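Local coordinates for protein nicotinamide riboside transporter PnuC (Neisseria mucosa ATCC 25996, PDB 4QTN) that binds nicotinamide riboside, a form of vitamin B3, within its transmembrane helices and probably carries it across the inner membrane as a homotrimer, at residues 71-76 against 94-99; 60-65 against 101-106; 49-54 against 214-219; 41-46 against 207-212. All blocks are in the same frame, centred on the assembly; numbering follows the deposited sequence.

Contact 1 of 4, residues 71-76 against 94-99. With NNR (Nicotinamide riboside), chain I.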
# COMPACT_ATOMS: atom_id res chain seq x y z
N SER C 71 5.46 7.62 -24.28
CA SER C 71 5.10 7.95 -22.93
C SER C 71 6.14 8.79 -22.23
O SER C 71 5.81 9.86 -21.70
CB SER C 71 4.84 6.69 -22.13
OG SER C 71 4.74 7.00 -20.76
N VAL C 72 7.40 8.32 -22.21
CA VAL C 72 8.47 9.02 -21.47
C VAL C 72 8.77 10.42 -22.03
O VAL C 72 9.19 11.32 -21.28
CB VAL C 72 9.80 8.20 -21.35
CG1 VAL C 72 9.62 7.03 -20.39
CG2 VAL C 72 10.31 7.74 -22.71
N SER C 73 8.53 10.60 -23.33
CA SER C 73 8.81 11.88 -24.00
C SER C 73 7.83 12.91 -23.50
O SER C 73 8.20 13.87 -22.82
CB SER C 73 8.68 11.72 -25.51
OG SER C 73 9.52 10.69 -25.99
N LEU C 74 6.56 12.67 -23.81
CA LEU C 74 5.48 13.46 -23.27
C LEU C 74 5.71 13.75 -21.77
O LEU C 74 5.84 14.92 -21.38
CB LEU C 74 4.14 12.76 -23.50
CG LEU C 74 3.76 12.53 -24.97
CD1 LEU C 74 2.38 11.89 -25.09
CD2 LEU C 74 3.82 13.82 -25.77
N TYR C 75 5.79 12.69 -20.96
CA TYR C 75 5.96 12.85 -19.52
C TYR C 75 7.12 13.78 -19.21
O TYR C 75 7.05 14.60 -18.30
CB TYR C 75 6.16 11.49 -18.83
CG TYR C 75 6.50 11.55 -17.34
CD1 TYR C 75 5.50 11.54 -16.37
CD2 TYR C 75 7.82 11.56 -16.91
CE1 TYR C 75 5.81 11.58 -15.02
CE2 TYR C 75 8.14 11.60 -15.56
CZ TYR C 75 7.14 11.61 -14.62
OH TYR C 75 7.46 11.66 -13.30
N ALA C 76 8.19 13.67 -20.01
CA ALA C 76 9.37 14.51 -19.79
C ALA C 76 8.99 15.99 -19.90
O ALA C 76 9.40 16.81 -19.08
CB ALA C 76 10.48 14.16 -20.77
N VAL C 94 17.85 9.75 -20.53
CA VAL C 94 18.10 8.33 -20.23
C VAL C 94 17.06 7.38 -20.85
O VAL C 94 17.41 6.50 -21.63
CB VAL C 94 18.21 8.07 -18.71
CG1 VAL C 94 18.25 6.58 -18.41
CG2 VAL C 94 19.43 8.74 -18.15
N TYR C 95 15.78 7.57 -20.51
CA TYR C 95 14.73 6.63 -20.96
C TYR C 95 14.53 6.65 -22.48
O TYR C 95 14.26 5.61 -23.07
CB TYR C 95 13.39 6.88 -20.24
CG TYR C 95 13.36 6.51 -18.77
CD1 TYR C 95 14.36 5.70 -18.20
CD2 TYR C 95 12.31 6.93 -17.96
CE1 TYR C 95 14.32 5.36 -16.84
CE2 TYR C 95 12.26 6.60 -16.60
CZ TYR C 95 13.26 5.82 -16.04
OH TYR C 95 13.21 5.49 -14.70
N VAL C 96 14.67 7.82 -23.11
CA VAL C 96 14.35 7.95 -24.54
C VAL C 96 15.34 7.20 -25.47
O VAL C 96 14.91 6.47 -26.37
CB VAL C 96 14.17 9.42 -24.98
CG1 VAL C 96 13.94 9.51 -26.48
CG2 VAL C 96 13.00 10.04 -24.25
N PRO C 97 16.65 7.35 -25.24
CA PRO C 97 17.54 6.49 -26.03
C PRO C 97 17.37 5.00 -25.65
O PRO C 97 17.28 4.15 -26.53
CB PRO C 97 18.95 7.00 -25.69
CG PRO C 97 18.79 7.79 -24.44
CD PRO C 97 17.39 8.33 -24.43
N VAL C 98 17.27 4.72 -24.35
CA VAL C 98 17.23 3.35 -23.85
C VAL C 98 16.06 2.52 -24.42
O VAL C 98 16.16 1.30 -24.56
CB VAL C 98 17.24 3.31 -22.30
CG1 VAL C 98 16.97 1.91 -21.79
CG2 VAL C 98 18.59 3.78 -21.79
N GLN C 99 14.96 3.19 -24.78
CA GLN C 99 13.84 2.52 -25.45
C GLN C 99 14.32 1.69 -26.64
O GLN C 99 13.87 0.54 -26.83
CB GLN C 99 12.77 3.53 -25.89
CG GLN C 99 11.93 4.09 -24.76
CD GLN C 99 11.38 3.00 -23.83
OE1 GLN C 99 10.63 2.12 -24.26
NE2 GLN C 99 11.77 3.06 -22.56
O2R NNR I . 10.30 1.06 -19.91
C2R NNR I . 9.74 1.86 -18.74
C3R NNR I . 9.75 3.36 -19.08
O3R NNR I . 10.75 3.61 -19.96
C4R NNR I . 10.04 4.06 -17.77
C5R NNR I . 8.73 4.51 -17.01
O5R NNR I . 9.07 4.83 -15.62
O4R NNR I . 10.71 3.20 -17.06
C1R NNR I . 10.46 1.73 -17.67
N1 NNR I . 9.80 0.88 -16.66
C2 NNR I . 9.19 1.44 -15.53
C6 NNR I . 9.78 -0.49 -16.83
C5 NNR I . 9.13 -1.30 -15.87
C4 NNR I . 8.55 -0.75 -14.75
C3 NNR I . 8.56 0.60 -14.58
C7 NNR I . 7.87 1.18 -13.35
O7 NNR I . 8.19 2.25 -12.92
N7 NNR I . 6.81 0.44 -12.72
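Val72 sets CG1 against the ring of Tyr95, the side chains meeting at about a right angle. CG1 of Val72 comes obliquely to the ring, 3.6 Å from CD2 of Tyr95, and lies equally close to the ribose oxygen O3R of the bound nicotinamide riboside. The chi1 of Val72 (-71°) sets CG1 opposite the carbonyl carbon, where it lines the pocket, and leaves CG2 to face Val96. There CG2 of Val72 slides past CG2 of Val96 at 3.9 Å, the two valines running in opposite directions. OG of Ser73 flanks the same Val96 methyl, although its hydrogen bond is made back to O of Leu69. The aliphatic part of Gln99 lies beside Val72, CG of Gln99 being 4.5 Å from CG2 of Val72.

One face of the Tyr95 ring receives the sugar: C4R of the ligand sits 3.5 Å above its plane, toward the rim. The phenol is held from beyond the contact by a hydrogen bond between OH of Tyr95 and OG of Ser167, which helps hold the ring against the ribose. The axes of the two segments run antiparallel, at 164°, and approach to 9.3 Å. This is a transmembrane helical hairpin of two successive helices, whose facing side chains Val72, Tyr95 and Gln99 form part of the ribose side of the nicotinamide riboside pocket.

Contact 2 of 4, residues 60-65 against 101-106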
# COMPACT_ATOMS: atom_id res chain seq x y z
N GLY C 60 6.34 -8.98 -19.97
CA GLY C 60 7.55 -9.33 -20.68
C GLY C 60 7.37 -9.25 -22.17
O GLY C 60 8.12 -9.87 -22.91
N LYS C 61 6.35 -8.50 -22.61
CA LYS C 61 6.09 -8.27 -24.05
C LYS C 61 7.02 -7.22 -24.65
O LYS C 61 7.29 -6.18 -24.03
CB LYS C 61 4.65 -7.84 -24.27
CG LYS C 61 3.64 -8.91 -23.92
CD LYS C 61 2.29 -8.60 -24.53
CE LYS C 61 1.39 -9.82 -24.47
NZ LYS C 61 0.83 -10.16 -25.81
N ILE C 62 7.46 -7.46 -25.89
CA ILE C 62 8.49 -6.62 -26.52
C ILE C 62 7.98 -5.27 -27.00
O ILE C 62 8.75 -4.31 -27.12
CB ILE C 62 9.15 -7.33 -27.71
CG1 ILE C 62 10.28 -6.47 -28.27
CG2 ILE C 62 8.11 -7.66 -28.78
CD1 ILE C 62 11.55 -7.23 -28.50
N SER C 63 6.68 -5.21 -27.29
CA SER C 63 6.05 -4.00 -27.81
C SER C 63 5.81 -2.98 -26.73
O SER C 63 5.13 -2.01 -26.96
CB SER C 63 4.71 -4.32 -28.44
OG SER C 63 3.76 -4.66 -27.44
N ASN C 64 6.33 -3.24 -25.54
CA ASN C 64 6.34 -2.23 -24.50
C ASN C 64 7.12 -1.01 -24.95
O ASN C 64 6.75 0.11 -24.65
CB ASN C 64 6.92 -2.78 -23.18
CG ASN C 64 8.41 -2.51 -23.03
OD1 ASN C 64 8.82 -1.44 -22.56
ND2 ASN C 64 9.22 -3.49 -23.41
N TYR C 65 8.17 -1.25 -25.74
CA TYR C 65 9.16 -0.21 -26.05
C TYR C 65 8.62 0.93 -26.91
O TYR C 65 8.99 2.10 -26.71
CB TYR C 65 10.41 -0.80 -26.66
CG TYR C 65 11.27 -1.54 -25.67
CD1 TYR C 65 11.87 -0.87 -24.61
CD2 TYR C 65 11.48 -2.91 -25.79
CE1 TYR C 65 12.66 -1.55 -23.70
CE2 TYR C 65 12.26 -3.59 -24.89
CZ TYR C 65 12.85 -2.91 -23.84
OH TYR C 65 13.64 -3.60 -22.93
N VAL C 101 17.75 0.91 -27.45
CA VAL C 101 18.71 0.00 -26.81
C VAL C 101 18.01 -1.23 -26.24
O VAL C 101 18.39 -2.38 -26.54
CB VAL C 101 19.45 0.71 -25.67
CG1 VAL C 101 20.69 -0.05 -25.29
CG2 VAL C 101 19.79 2.13 -26.07
N GLY C 102 17.00 -0.99 -25.40
CA GLY C 102 16.13 -2.03 -24.89
C GLY C 102 15.51 -2.92 -25.95
O GLY C 102 15.59 -4.15 -25.86
N PHE C 103 14.90 -2.32 -26.98
CA PHE C 103 14.29 -3.11 -28.05
C PHE C 103 15.31 -4.00 -28.74
O PHE C 103 15.00 -5.14 -29.11
CB PHE C 103 13.59 -2.22 -29.08
CG PHE C 103 12.99 -3.00 -30.23
CD1 PHE C 103 12.06 -4.01 -29.99
CD2 PHE C 103 13.38 -2.74 -31.54
CE1 PHE C 103 11.51 -4.74 -31.03
CE2 PHE C 103 12.84 -3.47 -32.59
CZ PHE C 103 11.90 -4.47 -32.34
N ALA C 104 16.52 -3.48 -28.91
CA ALA C 104 17.65 -4.22 -29.45
C ALA C 104 17.89 -5.51 -28.68
O ALA C 104 17.74 -6.61 -29.22
CB ALA C 104 18.91 -3.36 -29.45
N MSE C 105 18.23 -5.38 -27.39
CA MSE C 105 18.72 -6.51 -26.59
C MSE C 105 17.63 -7.44 -26.15
O MSE C 105 17.88 -8.62 -25.95
CB MSE C 105 19.39 -6.04 -25.34
CG MSE C 105 20.53 -5.12 -25.64
SE MSE C 105 20.90 -4.28 -23.93
CE MSE C 105 19.37 -3.03 -23.88
N TRP C 106 16.43 -6.91 -25.93
CA TRP C 106 15.28 -7.77 -25.69
C TRP C 106 14.98 -8.60 -26.94
O TRP C 106 14.86 -9.82 -26.86
CB TRP C 106 14.06 -6.94 -25.28
CG TRP C 106 13.83 -6.81 -23.77
CD1 TRP C 106 14.78 -6.53 -22.82
CD2 TRP C 106 12.58 -6.87 -23.08
NE1 TRP C 106 14.19 -6.44 -21.58
CE2 TRP C 106 12.84 -6.64 -21.71
CE3 TRP C 106 11.25 -7.10 -23.48
CZ2 TRP C 106 11.83 -6.64 -20.73
CZ3 TRP C 106 10.24 -7.10 -22.51
CH2 TRP C 106 10.54 -6.87 -21.16
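Gly102 offers a bare patch of backbone to one face of the Tyr65 ring, its C atom standing 3.3 Å above the ring plane, toward the rim. The backbone N of Phe103 follows over the centre of the same face, while the amide ND2 of Asn64 lies across the opposite face, so the phenol is sandwiched between peptide and carboxamide. The Phe103 ring is reached at its edge by Ile62: CG1 of Ile62 lies in the ring plane, 3.5 Å from CE1 of Phe103. With chi1 of Ile62 at -176°, CG1 extends opposite the backbone N and carries CD1 on toward the helix, where it also nears CB of Trp106 at 4.1 Å.

Trp106 ends the series by turning a face to Tyr65. The two form a T-shaped pair, the edge of Tyr65 against the five-membered ring, with centroids 5.2 Å apart and planes at 82°; OH of Tyr65 stands over the indole. The far rim of Trp106 reaches the loop, with CZ3 3.5 Å from O of Gly60. NE1 of Trp106 is hydrogen-bonded to O of Met174, which helps fix the indole's rotation.

Gly60 has positive phi as the C-prime residue of a Schellman motif that ends helix 41-59, and a type I turn from Lys61 to Asn64 leads into the next helix. This is an interhelical turn, probably at the cytoplasmic side, packed on an aromatic cluster next to the substrate pocket, which Asn64 helps line.

Contact 3 of 4, residues 49-54 against 214-219. With NNR (Nicotinamide riboside), chain I.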
# COMPACT_ATOMS: atom_id res chain seq x y z
N THR C 49 -0.55 5.78 -22.64
CA THR C 49 0.74 5.24 -23.08
C THR C 49 1.66 5.40 -21.91
O THR C 49 2.05 6.50 -21.60
CB THR C 49 1.33 6.01 -24.30
OG1 THR C 49 1.65 7.35 -23.93
CG2 THR C 49 0.36 6.03 -25.47
N GLY C 50 1.94 4.33 -21.21
CA GLY C 50 2.72 4.43 -20.01
C GLY C 50 2.19 3.47 -19.01
O GLY C 50 2.94 2.72 -18.41
N ILE C 51 0.87 3.47 -18.86
CA ILE C 51 0.21 2.36 -18.19
C ILE C 51 0.36 1.12 -19.05
O ILE C 51 0.76 0.07 -18.56
CB ILE C 51 -1.27 2.66 -17.89
CG1 ILE C 51 -1.39 3.49 -16.62
CG2 ILE C 51 -2.05 1.38 -17.72
CD1 ILE C 51 -2.65 4.33 -16.53
N LEU C 52 0.11 1.27 -20.35
CA LEU C 52 0.41 0.21 -21.29
C LEU C 52 1.90 -0.18 -21.31
O LEU C 52 2.22 -1.37 -21.35
CB LEU C 52 -0.11 0.53 -22.70
CG LEU C 52 -1.59 0.16 -22.86
CD1 LEU C 52 -2.46 1.41 -22.86
CD2 LEU C 52 -1.85 -0.68 -24.10
N CYS C 53 2.80 0.81 -21.25
CA CYS C 53 4.23 0.49 -21.25
C CYS C 53 4.56 -0.49 -20.13
O CYS C 53 4.98 -1.61 -20.40
CB CYS C 53 5.11 1.73 -21.13
SG CYS C 53 6.89 1.34 -21.13
N VAL C 54 4.31 -0.09 -18.89
CA VAL C 54 4.70 -0.91 -17.74
C VAL C 54 3.91 -2.22 -17.59
O VAL C 54 4.45 -3.22 -17.14
CB VAL C 54 4.67 -0.12 -16.44
CG1 VAL C 54 5.63 1.07 -16.52
CG2 VAL C 54 3.24 0.32 -16.13
N TYR C 214 1.16 7.07 -11.46
CA TYR C 214 2.14 6.46 -10.55
C TYR C 214 1.56 5.59 -9.46
O TYR C 214 2.26 4.72 -8.95
CB TYR C 214 3.11 7.49 -9.98
CG TYR C 214 4.28 7.68 -10.87
CD1 TYR C 214 5.38 6.84 -10.78
CD2 TYR C 214 4.24 8.60 -11.90
CE1 TYR C 214 6.43 6.96 -11.66
CE2 TYR C 214 5.29 8.74 -12.78
CZ TYR C 214 6.38 7.90 -12.66
OH TYR C 214 7.44 8.02 -13.54
N VAL C 215 0.29 5.79 -9.12
CA VAL C 215 -0.37 4.84 -8.23
C VAL C 215 -0.62 3.53 -8.96
O VAL C 215 -0.34 2.46 -8.43
CB VAL C 215 -1.66 5.40 -7.61
CG1 VAL C 215 -2.37 4.35 -6.75
CG2 VAL C 215 -1.34 6.61 -6.77
N MSE C 216 -1.08 3.61 -10.21
CA MSE C 216 -1.32 2.40 -11.02
C MSE C 216 -0.01 1.71 -11.31
O MSE C 216 0.05 0.48 -11.35
CB MSE C 216 -2.06 2.74 -12.30
CG MSE C 216 -3.27 3.61 -11.97
SE MSE C 216 -4.16 4.20 -13.64
CE MSE C 216 -5.81 4.90 -12.84
N TYR C 217 1.05 2.49 -11.48
CA TYR C 217 2.40 1.95 -11.60
C TYR C 217 2.79 1.08 -10.41
O TYR C 217 3.38 0.02 -10.59
CB TYR C 217 3.42 3.07 -11.76
CG TYR C 217 3.65 3.49 -13.18
CD1 TYR C 217 2.72 3.17 -14.17
CD2 TYR C 217 4.78 4.25 -13.54
CE1 TYR C 217 2.91 3.57 -15.49
CE2 TYR C 217 4.98 4.66 -14.85
CZ TYR C 217 4.04 4.31 -15.83
OH TYR C 217 4.22 4.71 -17.13
N LEU C 218 2.49 1.56 -9.20
CA LEU C 218 2.87 0.88 -7.97
C LEU C 218 2.21 -0.49 -7.88
O LEU C 218 2.87 -1.51 -7.59
CB LEU C 218 2.50 1.73 -6.75
CG LEU C 218 3.13 1.56 -5.34
CD1 LEU C 218 2.04 1.70 -4.28
CD2 LEU C 218 3.94 0.27 -5.11
N CYS C 219 0.91 -0.53 -8.13
CA CYS C 219 0.20 -1.79 -8.16
C CYS C 219 0.88 -2.75 -9.13
O CYS C 219 1.35 -3.83 -8.74
CB CYS C 219 -1.25 -1.58 -8.57
SG CYS C 219 -2.15 -0.50 -7.44
O2R NNR I . 10.30 1.06 -19.91
C2R NNR I . 9.74 1.86 -18.74
C3R NNR I . 9.75 3.36 -19.08
O3R NNR I . 10.75 3.61 -19.96
C4R NNR I . 10.04 4.06 -17.77
C5R NNR I . 8.73 4.51 -17.01
O5R NNR I . 9.07 4.83 -15.62
O4R NNR I . 10.71 3.20 -17.06
C1R NNR I . 10.46 1.73 -17.67
N1 NNR I . 9.80 0.88 -16.66
C2 NNR I . 9.19 1.44 -15.53
C6 NNR I . 9.78 -0.49 -16.83
C5 NNR I . 9.13 -1.30 -15.87
C4 NNR I . 8.55 -0.75 -14.75
C3 NNR I . 8.56 0.60 -14.58
C7 NNR I . 7.87 1.18 -13.35
O7 NNR I . 8.19 2.25 -12.92
N7 NNR I . 6.81 0.44 -12.72
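Val54 packs over one face of the Tyr217 ring in a CH-pi contact, CG1 lying 3.9 Å from the ring centroid and 20° off its normal. The two side chains cross at about a right angle, and the second methyl, CG2 of Val54, closes on the rim at CE1 of Tyr217. The same CG1 also faces the substrate, standing 3.5 Å from C3 of the nicotinamide ring, so that one methyl is shared between tyrosine and ligand. Alongside, CD1 of Ile51 meets the selenium of Met216, a selenomethionine, the two chains crossing at a slant. The Met216 chain runs extended beyond CG (chi2 175°), which carries the selenium across to the other helix.

Toward the edge the contact turns polar. Tyr217 extends its phenol to the main chain of Gly50, and OH of Tyr217 donates a hydrogen bond to O of Gly50 at 2.7 Å. The hydroxyl comes from above the carbonyl plane, while N of Val54 bonds the same oxygen at 3.2 Å from the opposite face. Two donors thus satisfy this buried carbonyl, and the bond helps hold the tyrosine beside the pocket. Tyr217 is a nicotinamide riboside-binding residue, and Cys53 lines the ribose end.

The two segments run nearly parallel, 10.2 Å between axes. Helix 17-34 backs Ile51 and Met216 through Gln30, Phe26 and Ile29, helix 181-198 meets Tyr217 through Asn189, and helix 64-80 borders Cys53 through Asn64.

Contact 4 of 4, residues 41-46 against 207-212; sequences WLASVA and SLPLLL
Ala43 lies at the centre of the tight part, its CB directed at the side chain of Leu210 and lying 3.8 Å from CG of Leu210. With chi1 at -62°, CG of Leu210 lies beside the backbone N, which brings its branched end toward segment 41-46, where CD2 of Leu210 touches CB of Ala46 at 3.9 Å. Small side chains on one helix therefore let the leucine lie close against it. Pro209 does the same one residue earlier: its ring rests against Ser44, with CG of Pro209 3.4 Å from OG of Ser44, and CB of Pro209 is 4.1 Å from CB of Ala43. Here the backbones come nearest, the CA atoms of Ser44 and Pro209 being 5.3 Å apart.

The contact slackens toward the start of helix 208-234, probably at the periplasmic side. Ser207, at the N-cap position, brings its OG no closer to CB of Ala43 than 4.1 Å, and it adds little to the buried surface.

The two helices run in the same direction, their segments 21° apart and 8.3 Å at closest approach. Helix 64-80 covers Leu210 through Tyr75 and Val78, helix 17-34 meets Ser44 and Pro209 through Phe34 and Gln30, and Trp196 of helix 181-198 packs on Ser207 and Leu210. Leu208 and Leu212 face a neighbouring subunit, packing on its Leu159 and Leu191 respectively.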
# COMPACT_ATOMS: atom_id res chain seq x y z
N TRP C 41 -4.76 17.26 -22.08
CA TRP C 41 -4.82 16.07 -22.90
C TRP C 41 -3.46 15.39 -22.95
O TRP C 41 -3.37 14.18 -23.18
CB TRP C 41 -5.27 16.44 -24.32
CG TRP C 41 -4.22 17.23 -25.09
CD1 TRP C 41 -3.92 18.56 -24.94
CD2 TRP C 41 -3.33 16.72 -26.08
NE1 TRP C 41 -2.90 18.91 -25.80
CE2 TRP C 41 -2.53 17.80 -26.51
CE3 TRP C 41 -3.14 15.46 -26.66
CZ2 TRP C 41 -1.54 17.66 -27.50
CZ3 TRP C 41 -2.15 15.33 -27.65
CH2 TRP C 41 -1.37 16.42 -28.05
N LEU C 42 -2.40 16.17 -22.73
CA LEU C 42 -1.03 15.67 -22.86
C LEU C 42 -0.74 14.63 -21.81
O LEU C 42 -0.46 13.47 -22.15
CB LEU C 42 -0.01 16.81 -22.74
CG LEU C 42 0.71 17.32 -23.99
CD1 LEU C 42 2.11 17.76 -23.62
CD2 LEU C 42 0.77 16.27 -25.10
N ALA C 43 -0.81 15.04 -20.55
CA ALA C 43 -0.55 14.15 -19.42
C ALA C 43 -1.47 12.92 -19.44
O ALA C 43 -1.09 11.84 -18.97
CB ALA C 43 -0.68 14.91 -18.11
N SER C 44 -2.67 13.08 -19.99
CA SER C 44 -3.57 11.94 -20.09
C SER C 44 -3.18 10.94 -21.17
O SER C 44 -3.28 9.74 -20.95
CB SER C 44 -5.02 12.37 -20.20
OG SER C 44 -5.57 12.45 -18.90
N VAL C 45 -2.68 11.43 -22.31
CA VAL C 45 -1.99 10.56 -23.27
C VAL C 45 -0.75 9.95 -22.61
O VAL C 45 -0.47 8.76 -22.76
CB VAL C 45 -1.57 11.31 -24.57
CG1 VAL C 45 -0.63 10.46 -25.39
CG2 VAL C 45 -2.78 11.65 -25.40
N ALA C 46 -0.02 10.77 -21.85
CA ALA C 46 1.19 10.32 -21.19
C ALA C 46 0.92 9.20 -20.19
O ALA C 46 1.78 8.37 -19.94
CB ALA C 46 1.92 11.49 -20.53
N SER C 207 -0.48 17.42 -11.58
CA SER C 207 -1.36 16.87 -12.59
C SER C 207 -1.92 15.52 -12.19
O SER C 207 -1.18 14.58 -11.92
CB SER C 207 -0.68 16.81 -13.98
OG SER C 207 0.04 15.61 -14.16
N LEU C 208 -3.24 15.42 -12.17
CA LEU C 208 -3.89 14.20 -11.73
C LEU C 208 -3.64 12.98 -12.62
O LEU C 208 -3.44 11.89 -12.10
CB LEU C 208 -5.38 14.41 -11.51
CG LEU C 208 -5.88 13.68 -10.27
CD1 LEU C 208 -5.56 14.49 -9.01
CD2 LEU C 208 -7.36 13.39 -10.37
N PRO C 209 -3.63 13.16 -13.96
CA PRO C 209 -3.42 11.96 -14.77
C PRO C 209 -2.10 11.24 -14.44
O PRO C 209 -2.05 10.01 -14.47
CB PRO C 209 -3.40 12.50 -16.20
CG PRO C 209 -4.13 13.79 -16.15
CD PRO C 209 -3.83 14.36 -14.80
N LEU C 210 -1.06 11.99 -14.09
CA LEU C 210 0.25 11.39 -13.87
C LEU C 210 0.50 10.96 -12.42
O LEU C 210 1.15 9.94 -12.17
CB LEU C 210 1.38 12.28 -14.40
CG LEU C 210 1.36 12.56 -15.91
CD1 LEU C 210 2.66 13.21 -16.36
CD2 LEU C 210 1.11 11.29 -16.71
N LEU C 211 -0.02 11.73 -11.46
CA LEU C 211 -0.04 11.29 -10.07
C LEU C 211 -0.85 10.01 -9.96
O LEU C 211 -0.43 9.07 -9.28
CB LEU C 211 -0.62 12.36 -9.15
CG LEU C 211 -0.88 11.97 -7.68
CD1 LEU C 211 0.31 11.23 -7.06
CD2 LEU C 211 -1.24 13.19 -6.87
N LEU C 212 -1.99 9.96 -10.64
CA LEU C 212 -2.78 8.73 -10.67
C LEU C 212 -2.04 7.62 -11.39
O LEU C 212 -2.06 6.47 -10.95
CB LEU C 212 -4.16 8.95 -11.30
CG LEU C 212 -5.35 8.85 -10.34
CD1 LEU C 212 -6.62 8.62 -11.12
CD2 LEU C 212 -5.18 7.74 -9.31

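From the N terminus, helix 41-59 supplies 41-46 and 49-54, which wait some 160 residues for their partners on helix 208-234. Contacts 4 and 3 close these long loops and cross, since their segments alternate along the chain; they join an early helix to the last one, from the probable periplasmic end down to the substrate. Contact 2 closes a shorter loop nested inside both, and contact 1 nests within contact 2, so the two join helices 64-80 and 85-107 at two levels. Tyr75 touches Leu210 between contacts 1 and 4, and contacts 1 and 3 both border nicotinamide riboside. Contacts 2 and 4 lie farthest apart, their centres about 24 Å from each other.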